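Local coordinates for hydrogenase maturation factor (Thermoanaerobacter tengcongensis, PDB 3VTH), which probably transfers the carbamoyl group of carbamoyl phosphate, at the expense of ATP, to the C-terminal cysteine of HypE during [NiFe]-hydrogenase maturation, at residues A[262-272]-A[285-293]; A[372-381]-A[705-714]. One frame throughout, in Å; residues are numbered along the deposited sequence.

Contact 1 (A[262-272]-A[285-293]). With APC (diphosphomethylphosphonic acid adenosyl ester), chain F.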
# COMPACT_ATOMS: atom_id res chain seq x y z
N VAL A 262 -18.05 -9.79 -9.34
CA VAL A 262 -17.71 -9.53 -7.94
C VAL A 262 -18.96 -9.52 -7.05
O VAL A 262 -18.95 -10.10 -5.96
CB VAL A 262 -16.90 -8.22 -7.78
CG1 VAL A 262 -16.52 -7.99 -6.32
CG2 VAL A 262 -15.65 -8.26 -8.63
N LYS A 263 -20.03 -8.90 -7.55
CA LYS A 263 -21.29 -8.76 -6.79
C LYS A 263 -21.97 -10.10 -6.49
O LYS A 263 -22.87 -10.16 -5.64
CB LYS A 263 -22.29 -7.87 -7.54
CG LYS A 263 -21.84 -6.42 -7.74
CD LYS A 263 -22.55 -5.50 -6.78
CE LYS A 263 -23.24 -4.37 -7.54
NZ LYS A 263 -22.28 -3.47 -8.24
N LYS A 264 -21.56 -11.16 -7.19
CA LYS A 264 -22.08 -12.51 -6.91
C LYS A 264 -21.51 -13.05 -5.61
O LYS A 264 -22.13 -13.91 -4.97
CB LYS A 264 -21.73 -13.49 -8.05
CG LYS A 264 -22.68 -13.44 -9.23
CD LYS A 264 -22.11 -14.20 -10.43
CE LYS A 264 -23.02 -14.05 -11.64
NZ LYS A 264 -22.50 -14.76 -12.85
N TYR A 265 -20.33 -12.57 -5.25
CA TYR A 265 -19.58 -13.09 -4.11
C TYR A 265 -19.45 -12.10 -2.97
O TYR A 265 -19.09 -12.49 -1.84
CB TYR A 265 -18.18 -13.51 -4.55
CG TYR A 265 -18.16 -14.56 -5.62
CD1 TYR A 265 -18.24 -15.91 -5.31
CD2 TYR A 265 -18.03 -14.20 -6.96
CE1 TYR A 265 -18.22 -16.89 -6.30
CE2 TYR A 265 -18.00 -15.17 -7.98
CZ TYR A 265 -18.10 -16.50 -7.63
OH TYR A 265 -18.05 -17.46 -8.61
N CYS A 266 -19.70 -10.82 -3.24
CA CYS A 266 -19.36 -9.76 -2.31
C CYS A 266 -20.38 -8.65 -2.29
O CYS A 266 -21.09 -8.43 -3.26
CB CYS A 266 -18.01 -9.14 -2.68
SG CYS A 266 -16.63 -10.30 -2.68
N ILE A 267 -20.42 -7.96 -1.16
CA ILE A 267 -21.10 -6.68 -1.03
C ILE A 267 -20.15 -5.64 -1.64
O ILE A 267 -18.97 -5.62 -1.31
CB ILE A 267 -21.39 -6.35 0.46
CG1 ILE A 267 -22.43 -7.35 1.02
CG2 ILE A 267 -21.83 -4.88 0.63
CD1 ILE A 267 -22.65 -7.30 2.55
N VAL A 268 -20.67 -4.81 -2.53
CA VAL A 268 -19.86 -3.78 -3.19
C VAL A 268 -20.61 -2.45 -3.16
O VAL A 268 -21.58 -2.26 -3.88
CB VAL A 268 -19.53 -4.15 -4.67
CG1 VAL A 268 -18.56 -3.13 -5.30
CG2 VAL A 268 -18.96 -5.55 -4.78
N SER A 269 -20.17 -1.54 -2.29
CA SER A 269 -20.74 -0.18 -2.22
C SER A 269 -20.32 0.65 -3.44
O SER A 269 -19.39 0.28 -4.15
CB SER A 269 -20.25 0.51 -0.96
OG SER A 269 -18.85 0.78 -1.07
N PRO A 270 -20.98 1.80 -3.66
CA PRO A 270 -20.49 2.64 -4.77
C PRO A 270 -19.02 3.09 -4.60
O PRO A 270 -18.31 3.19 -5.59
CB PRO A 270 -21.45 3.83 -4.77
CG PRO A 270 -22.74 3.26 -4.21
CD PRO A 270 -22.28 2.29 -3.14
N GLU A 271 -18.60 3.35 -3.36
CA GLU A 271 -17.22 3.78 -3.08
C GLU A 271 -16.24 2.61 -3.31
O GLU A 271 -15.15 2.81 -3.83
CB GLU A 271 -17.09 4.33 -1.66
CG GLU A 271 -18.03 5.53 -1.32
CD GLU A 271 -19.44 5.12 -0.84
OE1 GLU A 271 -19.95 4.04 -1.21
OE2 GLU A 271 -20.05 5.90 -0.07
N GLU A 272 -16.64 1.39 -2.95
CA GLU A 272 -15.83 0.20 -3.25
C GLU A 272 -15.76 -0.08 -4.75
O GLU A 272 -14.71 -0.47 -5.27
CB GLU A 272 -16.36 -1.01 -2.49
CG GLU A 272 -16.00 -1.01 -1.00
CD GLU A 272 -16.88 -1.97 -0.17
OE1 GLU A 272 -18.01 -2.26 -0.60
OE2 GLU A 272 -16.44 -2.42 0.91
N LEU A 285 -10.58 -5.15 -0.43
CA LEU A 285 -11.17 -6.05 0.56
C LEU A 285 -12.66 -5.79 0.67
O LEU A 285 -13.08 -4.67 0.99
CB LEU A 285 -10.48 -5.92 1.93
CG LEU A 285 -8.96 -6.11 1.90
CD1 LEU A 285 -8.42 -6.01 3.30
CD2 LEU A 285 -8.54 -7.45 1.24
N LEU A 286 -13.44 -6.84 0.45
CA LEU A 286 -14.90 -6.73 0.34
C LEU A 286 -15.56 -7.77 1.23
O LEU A 286 -15.06 -8.88 1.34
CB LEU A 286 -15.33 -6.99 -1.11
CG LEU A 286 -14.81 -6.02 -2.18
CD1 LEU A 286 -15.16 -6.57 -3.56
CD2 LEU A 286 -15.37 -4.60 -2.01
N LYS A 287 -16.68 -7.41 1.87
CA LYS A 287 -17.44 -8.36 2.68
C LYS A 287 -18.09 -9.41 1.79
O LYS A 287 -18.70 -9.09 0.76
CB LYS A 287 -18.51 -7.64 3.51
CG LYS A 287 -17.94 -6.74 4.63
CD LYS A 287 -17.46 -7.54 5.87
CE LYS A 287 -16.94 -6.59 6.96
NZ LYS A 287 -16.53 -7.31 8.21
N LYS A 288 -17.96 -10.67 2.21
CA LYS A 288 -18.52 -11.82 1.48
C LYS A 288 -20.04 -11.82 1.56
O LYS A 288 -20.61 -11.57 2.62
CB LYS A 288 -18.03 -13.14 2.09
CG LYS A 288 -16.54 -13.46 1.89
CD LYS A 288 -16.21 -14.71 2.74
CE LYS A 288 -14.81 -15.21 2.47
NZ LYS A 288 -14.51 -16.34 3.37
N LYS A 289 -20.70 -12.10 0.44
CA LYS A 289 -22.16 -12.33 0.43
C LYS A 289 -22.56 -13.12 -0.80
O LYS A 289 -22.11 -12.82 -1.90
CB LYS A 289 -22.94 -11.01 0.47
CG LYS A 289 -24.48 -11.18 0.41
CD LYS A 289 -25.24 -9.84 0.47
CE LYS A 289 -25.08 -9.02 -0.83
NZ LYS A 289 -25.67 -9.70 -2.01
N GLY A 290 -23.41 -14.13 -0.60
CA GLY A 290 -24.00 -14.87 -1.71
C GLY A 290 -23.24 -16.14 -2.05
O GLY A 290 -23.14 -17.04 -1.22
N GLU A 291 -22.72 -16.21 -3.27
CA GLU A 291 -21.97 -17.37 -3.75
C GLU A 291 -20.60 -17.49 -3.08
O GLU A 291 -20.02 -16.49 -2.62
CB GLU A 291 -21.78 -17.29 -5.27
CG GLU A 291 -23.01 -17.67 -6.09
CD GLU A 291 -22.64 -17.92 -7.54
OE1 GLU A 291 -22.50 -19.10 -7.91
OE2 GLU A 291 -22.46 -16.93 -8.30
N LYS A 292 -20.08 -18.71 -3.07
CA LYS A 292 -18.83 -19.02 -2.38
C LYS A 292 -17.74 -19.47 -3.35
O LYS A 292 -18.01 -20.20 -4.28
CB LYS A 292 -19.06 -20.13 -1.35
CG LYS A 292 -19.72 -19.66 -0.06
CD LYS A 292 -19.73 -20.78 0.98
CE LYS A 292 -20.54 -20.39 2.19
NZ LYS A 292 -21.99 -20.63 1.95
N LEU A 293 -16.51 -19.00 -3.13
CA LEU A 293 -15.35 -19.54 -3.84
C LEU A 293 -14.92 -20.86 -3.17
O LEU A 293 -15.57 -21.31 -2.21
CB LEU A 293 -14.22 -18.50 -3.88
CG LEU A 293 -14.51 -17.17 -4.58
CD1 LEU A 293 -13.35 -16.15 -4.41
CD2 LEU A 293 -14.85 -17.35 -6.06
PG APC F . 4.18 -14.26 0.52
O1G APC F . 4.10 -13.93 -0.95
O2G APC F . 3.43 -15.53 0.87
O3G APC F . 5.57 -14.23 1.09
PB APC F . 2.26 -12.15 0.88
O1B APC F . 2.87 -11.19 -0.08
O2B APC F . 1.69 -11.52 2.14
O3B APC F . 3.44 -13.12 1.39
PA APC F . 0.24 -12.61 -1.48
O1A APC F . -0.84 -13.60 -1.84
O2A APC F . 1.23 -12.34 -2.55
C3A APC F . 1.02 -13.21 0.07
O5' APC F . -0.39 -11.17 -1.13
C5' APC F . -1.79 -10.92 -1.00
C4' APC F . -2.00 -10.03 0.22
O4' APC F . -3.40 -9.70 0.25
C3' APC F . -1.69 -10.80 1.51
O3' APC F . -1.00 -9.97 2.47
C2' APC F . -3.06 -11.13 2.07
O2' APC F . -3.04 -11.35 3.49
C1' APC F . -3.91 -9.97 1.55
N9 APC F . -5.28 -10.46 1.50
C8 APC F . -5.84 -11.30 0.59
N7 APC F . -7.13 -11.56 0.92
C5 APC F . -7.39 -10.88 2.05
C6 APC F . -8.56 -10.70 2.95
N6 APC F . -9.73 -11.31 2.70
N1 APC F . -8.40 -9.91 4.04
C2 APC F . -7.25 -9.27 4.31
N3 APC F . -6.14 -9.38 3.55
C4 APC F . -6.17 -10.15 2.43
O HOH W 1 -23.75 -11.15 -3.31
O HOH W 2 -18.41 -15.14 -1.01
O HOH W 3 -23.61 -7.82 -3.90
O HOH W 4 -17.79 -4.86 0.95
O HOH W 5 -13.81 -2.10 1.55

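Contact 2 (A[372-381]-A[705-714]). With AP2 (phosphomethylphosphonic acid adenosyl ester), chain H.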
# COMPACT_ATOMS: atom_id res chain seq x y z
N SER A 372 -9.19 -0.71 0.69
CA SER A 372 -10.54 -0.92 1.22
C SER A 372 -11.19 0.44 1.36
O SER A 372 -10.51 1.47 1.25
CB SER A 372 -10.46 -1.57 2.61
OG SER A 372 -9.88 -0.67 3.57
N PHE A 373 -12.48 0.46 1.65
CA PHE A 373 -13.17 1.70 1.95
C PHE A 373 -13.89 1.51 3.26
O PHE A 373 -14.66 0.56 3.41
CB PHE A 373 -14.15 2.09 0.84
CG PHE A 373 -14.61 3.53 0.92
CD1 PHE A 373 -13.90 4.53 0.25
CD2 PHE A 373 -15.71 3.88 1.69
CE1 PHE A 373 -14.32 5.88 0.33
CE2 PHE A 373 -16.14 5.23 1.78
CZ PHE A 373 -15.43 6.22 1.10
N ASN A 374 -13.63 2.39 4.22
CA ASN A 374 -14.27 2.25 5.52
C ASN A 374 -14.31 3.59 6.24
O ASN A 374 -13.37 4.37 6.15
CB ASN A 374 -13.54 1.20 6.38
CG ASN A 374 -14.23 0.92 7.69
OD1 ASN A 374 -15.47 0.76 7.74
ND2 ASN A 374 -13.44 0.85 8.77
N ALA A 375 -15.42 3.83 6.93
CA ALA A 375 -15.64 5.04 7.72
C ALA A 375 -15.36 6.29 6.91
O ALA A 375 -14.57 7.15 7.32
CB ALA A 375 -14.81 5.00 9.01
N GLY A 376 -15.96 6.34 5.72
CA GLY A 376 -15.95 7.55 4.88
C GLY A 376 -14.69 7.85 4.08
O GLY A 376 -14.56 8.94 3.54
N ALA A 377 -13.76 6.89 3.99
CA ALA A 377 -12.56 7.11 3.19
C ALA A 377 -11.92 5.80 2.80
O ALA A 377 -12.20 4.75 3.40
CB ALA A 377 -11.53 8.00 3.95
N GLU A 378 -11.07 5.87 1.78
CA GLU A 378 -10.21 4.74 1.42
C GLU A 378 -9.24 4.48 2.58
O GLU A 378 -8.71 5.43 3.20
CB GLU A 378 -9.43 5.03 0.14
CG GLU A 378 -8.36 3.98 -0.16
CD GLU A 378 -7.77 4.08 -1.56
OE1 GLU A 378 -7.74 5.19 -2.15
OE2 GLU A 378 -7.29 3.05 -2.06
N ARG A 379 -9.05 3.20 2.92
CA ARG A 379 -8.10 2.80 3.95
C ARG A 379 -7.18 1.80 3.30
O ARG A 379 -7.51 0.61 3.15
CB ARG A 379 -8.81 2.20 5.17
CG ARG A 379 -9.98 3.01 5.68
CD ARG A 379 -9.54 4.33 6.27
NE ARG A 379 -10.67 5.20 6.62
CZ ARG A 379 -10.53 6.43 7.13
NH1 ARG A 379 -9.33 6.96 7.34
NH2 ARG A 379 -11.61 7.14 7.44
N ILE A 380 -6.02 2.27 2.86
CA ILE A 380 -5.11 1.37 2.16
C ILE A 380 -4.37 0.46 3.16
O ILE A 380 -4.07 0.87 4.29
CB ILE A 380 -4.14 2.17 1.27
CG1 ILE A 380 -3.48 1.25 0.23
CG2 ILE A 380 -3.10 2.88 2.15
CD1 ILE A 380 -2.98 2.02 -1.03
N ILE A 381 -4.11 -0.78 2.75
CA ILE A 381 -3.45 -1.78 3.60
C ILE A 381 -2.03 -2.01 3.10
O ILE A 381 -1.10 -2.12 3.89
CB ILE A 381 -4.25 -3.14 3.61
CG1 ILE A 381 -5.58 -2.99 4.36
CG2 ILE A 381 -3.43 -4.28 4.26
CD1 ILE A 381 -6.79 -2.75 3.46
N GLN A 705 -6.56 -1.59 11.35
CA GLN A 705 -7.03 -2.40 10.22
C GLN A 705 -8.36 -3.10 10.53
O GLN A 705 -9.06 -3.54 9.61
CB GLN A 705 -5.98 -3.45 9.86
CG GLN A 705 -4.69 -2.85 9.28
CD GLN A 705 -3.60 -3.88 9.19
OE1 GLN A 705 -3.12 -4.39 10.21
NE2 GLN A 705 -3.19 -4.20 7.97
N ASN A 706 -8.71 -3.19 11.81
CA ASN A 706 -10.01 -3.71 12.22
C ASN A 706 -11.08 -2.67 11.83
O ASN A 706 -11.08 -1.54 12.36
CB ASN A 706 -9.99 -3.94 13.74
CG ASN A 706 -11.23 -4.63 14.26
OD1 ASN A 706 -12.34 -4.14 14.07
ND2 ASN A 706 -11.05 -5.77 14.91
N ARG A 707 -11.95 -3.05 10.89
CA ARG A 707 -12.94 -2.12 10.34
C ARG A 707 -13.91 -1.57 11.41
O ARG A 707 -14.26 -0.40 11.41
CB ARG A 707 -13.75 -2.79 9.21
CG ARG A 707 -12.91 -3.22 8.00
CD ARG A 707 -13.76 -4.00 6.97
NE ARG A 707 -14.91 -3.20 6.55
CZ ARG A 707 -14.93 -2.40 5.47
NH1 ARG A 707 -13.86 -2.30 4.68
NH2 ARG A 707 -16.02 -1.70 5.19
N TYR A 708 -14.31 -2.45 12.31
CA TYR A 708 -15.26 -2.13 13.36
C TYR A 708 -14.66 -1.16 14.38
O TYR A 708 -15.26 -0.11 14.65
CB TYR A 708 -15.73 -3.42 14.03
CG TYR A 708 -16.90 -3.23 14.97
CD1 TYR A 708 -18.21 -3.16 14.48
CD2 TYR A 708 -16.69 -3.13 16.35
CE1 TYR A 708 -19.30 -2.99 15.35
CE2 TYR A 708 -17.77 -2.97 17.22
CZ TYR A 708 -19.06 -2.89 16.71
OH TYR A 708 -20.11 -2.74 17.59
N LEU A 709 -13.49 -1.49 14.93
CA LEU A 709 -12.78 -0.57 15.84
C LEU A 709 -12.62 0.82 15.25
O LEU A 709 -12.90 1.83 15.91
CB LEU A 709 -11.38 -1.09 16.20
CG LEU A 709 -11.20 -2.30 17.12
CD1 LEU A 709 -9.73 -2.42 17.49
CD2 LEU A 709 -12.07 -2.21 18.39
N LEU A 710 -12.16 0.89 14.01
CA LEU A 710 -11.94 2.17 13.34
C LEU A 710 -13.25 2.95 13.17
O LEU A 710 -13.35 4.10 13.59
CB LEU A 710 -11.24 1.99 11.99
CG LEU A 710 -10.87 3.33 11.33
CD1 LEU A 710 -9.80 4.05 12.15
CD2 LEU A 710 -10.45 3.19 9.85
N ARG A 711 -14.25 2.32 12.56
CA ARG A 711 -15.50 3.01 12.26
C ARG A 711 -16.25 3.42 13.53
O ARG A 711 -16.72 4.55 13.65
CB ARG A 711 -16.40 2.14 11.36
CG ARG A 711 -17.79 2.75 11.12
CD ARG A 711 -18.69 1.86 10.28
NE ARG A 711 -19.10 0.65 10.99
CZ ARG A 711 -20.08 0.61 11.89
NH1 ARG A 711 -20.75 1.71 12.20
NH2 ARG A 711 -20.40 -0.54 12.47
N ARG A 712 -16.36 2.52 14.49
CA ARG A 712 -17.11 2.78 15.70
C ARG A 712 -16.46 3.88 16.53
O ARG A 712 -17.15 4.72 17.09
CB ARG A 712 -17.24 1.49 16.50
CG ARG A 712 -18.37 0.64 16.03
CD ARG A 712 -19.51 0.97 16.94
NE ARG A 712 -20.79 0.47 16.51
CZ ARG A 712 -21.79 0.20 17.34
NH1 ARG A 712 -21.64 0.36 18.66
NH2 ARG A 712 -22.92 -0.24 16.85
N LEU A 713 -15.13 3.87 16.60
CA LEU A 713 -14.41 4.88 17.36
C LEU A 713 -14.50 6.23 16.68
O LEU A 713 -14.76 7.23 17.33
CB LEU A 713 -12.96 4.45 17.60
CG LEU A 713 -12.15 5.03 18.76
CD1 LEU A 713 -12.94 5.17 20.07
CD2 LEU A 713 -10.91 4.14 18.96
N ILE A 714 -14.33 6.26 15.36
CA ILE A 714 -14.49 7.50 14.61
C ILE A 714 -15.91 8.06 14.81
O ILE A 714 -16.08 9.25 15.05
CB ILE A 714 -14.21 7.34 13.09
CG1 ILE A 714 -12.72 7.14 12.82
CG2 ILE A 714 -14.73 8.56 12.30
CD1 ILE A 714 -12.40 6.82 11.33
PB AP2 H . 3.68 -4.03 14.95
O1B AP2 H . 2.61 -4.67 15.80
O2B AP2 H . 3.89 -2.56 15.12
O3B AP2 H . 4.94 -4.85 14.92
C3A AP2 H . 3.01 -4.23 13.27
PA AP2 H . 1.52 -3.26 12.92
O1A AP2 H . 1.40 -3.46 11.41
O2A AP2 H . 1.48 -1.86 13.48
O5' AP2 H . 0.33 -4.06 13.68
C5' AP2 H . -0.04 -5.33 13.17
C4' AP2 H . -0.87 -5.97 14.26
O4' AP2 H . -2.15 -5.35 14.31
C3' AP2 H . -1.14 -7.44 14.00
O3' AP2 H . -0.01 -8.24 14.34
C2' AP2 H . -2.35 -7.65 14.89
O2' AP2 H . -1.85 -7.86 16.22
C1' AP2 H . -3.11 -6.31 14.79
N9 AP2 H . -4.24 -6.52 13.84
C8 AP2 H . -4.17 -6.82 12.52
N7 AP2 H . -5.41 -6.99 11.98
C5 AP2 H . -6.30 -6.81 12.97
C6 AP2 H . -7.78 -6.85 13.10
N6 AP2 H . -8.57 -7.11 12.03
N1 AP2 H . -8.31 -6.61 14.33
C2 AP2 H . -7.55 -6.32 15.41
N3 AP2 H . -6.20 -6.28 15.36
C4 AP2 H . -5.54 -6.51 14.19
O HOH W 5 -13.81 -2.10 1.55
O HOH W 6 -17.11 -0.64 3.04

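Contact 1 (A[262-272]-A[285-293])
In the YrdC-like (telomere recombination) domain, the linker between helices 259-265 and 270-277 runs beside the end of strand 283-287, and a single beta bridge pairs C266 with K288. Three backbone bonds make the join: I267 N to K287 O, K289 N to Y265 O at 2.8 Å, and E291 N to K264 O at 2.9 Å. Water 2 links Y265 O to E291 O.

L286 points its side chain at segment 262-272 and packs between V262 of the first helix and E272 of the second. V262 places CG1 opposite its backbone N (chi1 -178°), which turns that methyl onto L286 CD1 at 3.4 Å, a tight fit. L286 CD2 lies 3.5 Å from E272 CD, the leucine and glutamate side chains running antiparallel alongside one another. At the other end L293 CD2 sits over one face of the Y265 ring, 3.8 Å from the centroid, a CH-pi contact displaced from the ring centre toward CE1. On the solvent side the I267 and K289 side chains cross at about a right angle, I267 CG1 3.6 Å from K289 CE.

S269 and E272 form a capping box: S269 OG accepts from E272 N, and E272 OE1 takes S269 N through its anti lone pair. Water 4 then ties E272 OE2 to I267 O and K287 N. One backbone N–H on OE1 and waters 4 and 5 on OE2 satisfy the buried carboxylate, and would probably ease the cost of burying its charge.

Contact 2 (A[372-381]-A[705-714])
R707 reaches from the first turn of helix 707-719 to grip one backbone oxygen, F373 O, end-on with NH1 and NH2, each at 3.2 Å. Both bonds are bent, and the oxygen lies 22° out of the guanidinium plane. In return N374 ND2 donates to R707 O at 3.0 Å, in the carbonyl plane and on a lone pair, while the same oxygen also takes the helical R711 N. With CG anti to the backbone N (chi1 -174°), N374 lays its side chain over a face of the R707 guanidinium, amide and guanidinium planes 38° apart. Water 6 bridges F373 O and R707 NH2.

Farther along the helix, A375 CB meets I714 CD1 at 3.8 Å, and L710 CD2 lies over a face of the R379 guanidinium. That guanidinium turns its edge to the turn carbonyls, which fixes its rotation: NE bonds N374 O almost straight, NH2 bonds A375 O, and NH1 reaches N727 O outside the two segments.

At the start of the helix N706 is the N-cap, OD1 accepting from L709 N, while its ND2 bonds AP2 N1. The whole is a type I' hairpin turn, N374 to A377, docked on a helix whose N-terminal end binds adenine, and it joins the YrdC-like and Kae1-like domains.

Overall arrangement
Strands 283-287 and 370-374 are neighbours in one mixed sheet, so contact 1 and contact 2 share a framework, their centres about 17 Å apart. They touch directly: F373 packs on E271 and E272, L285 CD1 meets I381 CD1 at 3.6 Å, and water 5 serves both. Each is partly buried, but contact 1 has more exposed residues, with V262, C266 and L286 buried and K264, I267, K289 and E291 at the surface. It is local in sequence, its segments 13 residues apart within the YrdC-like domain, and combines backbone pairing with apolar packing. Contact 2 spans over 300 residues between domains and relies on side chains binding backbone oxygens. Their ends face different nucleotides, L285 beside the APC adenine and N706 at that of AP2.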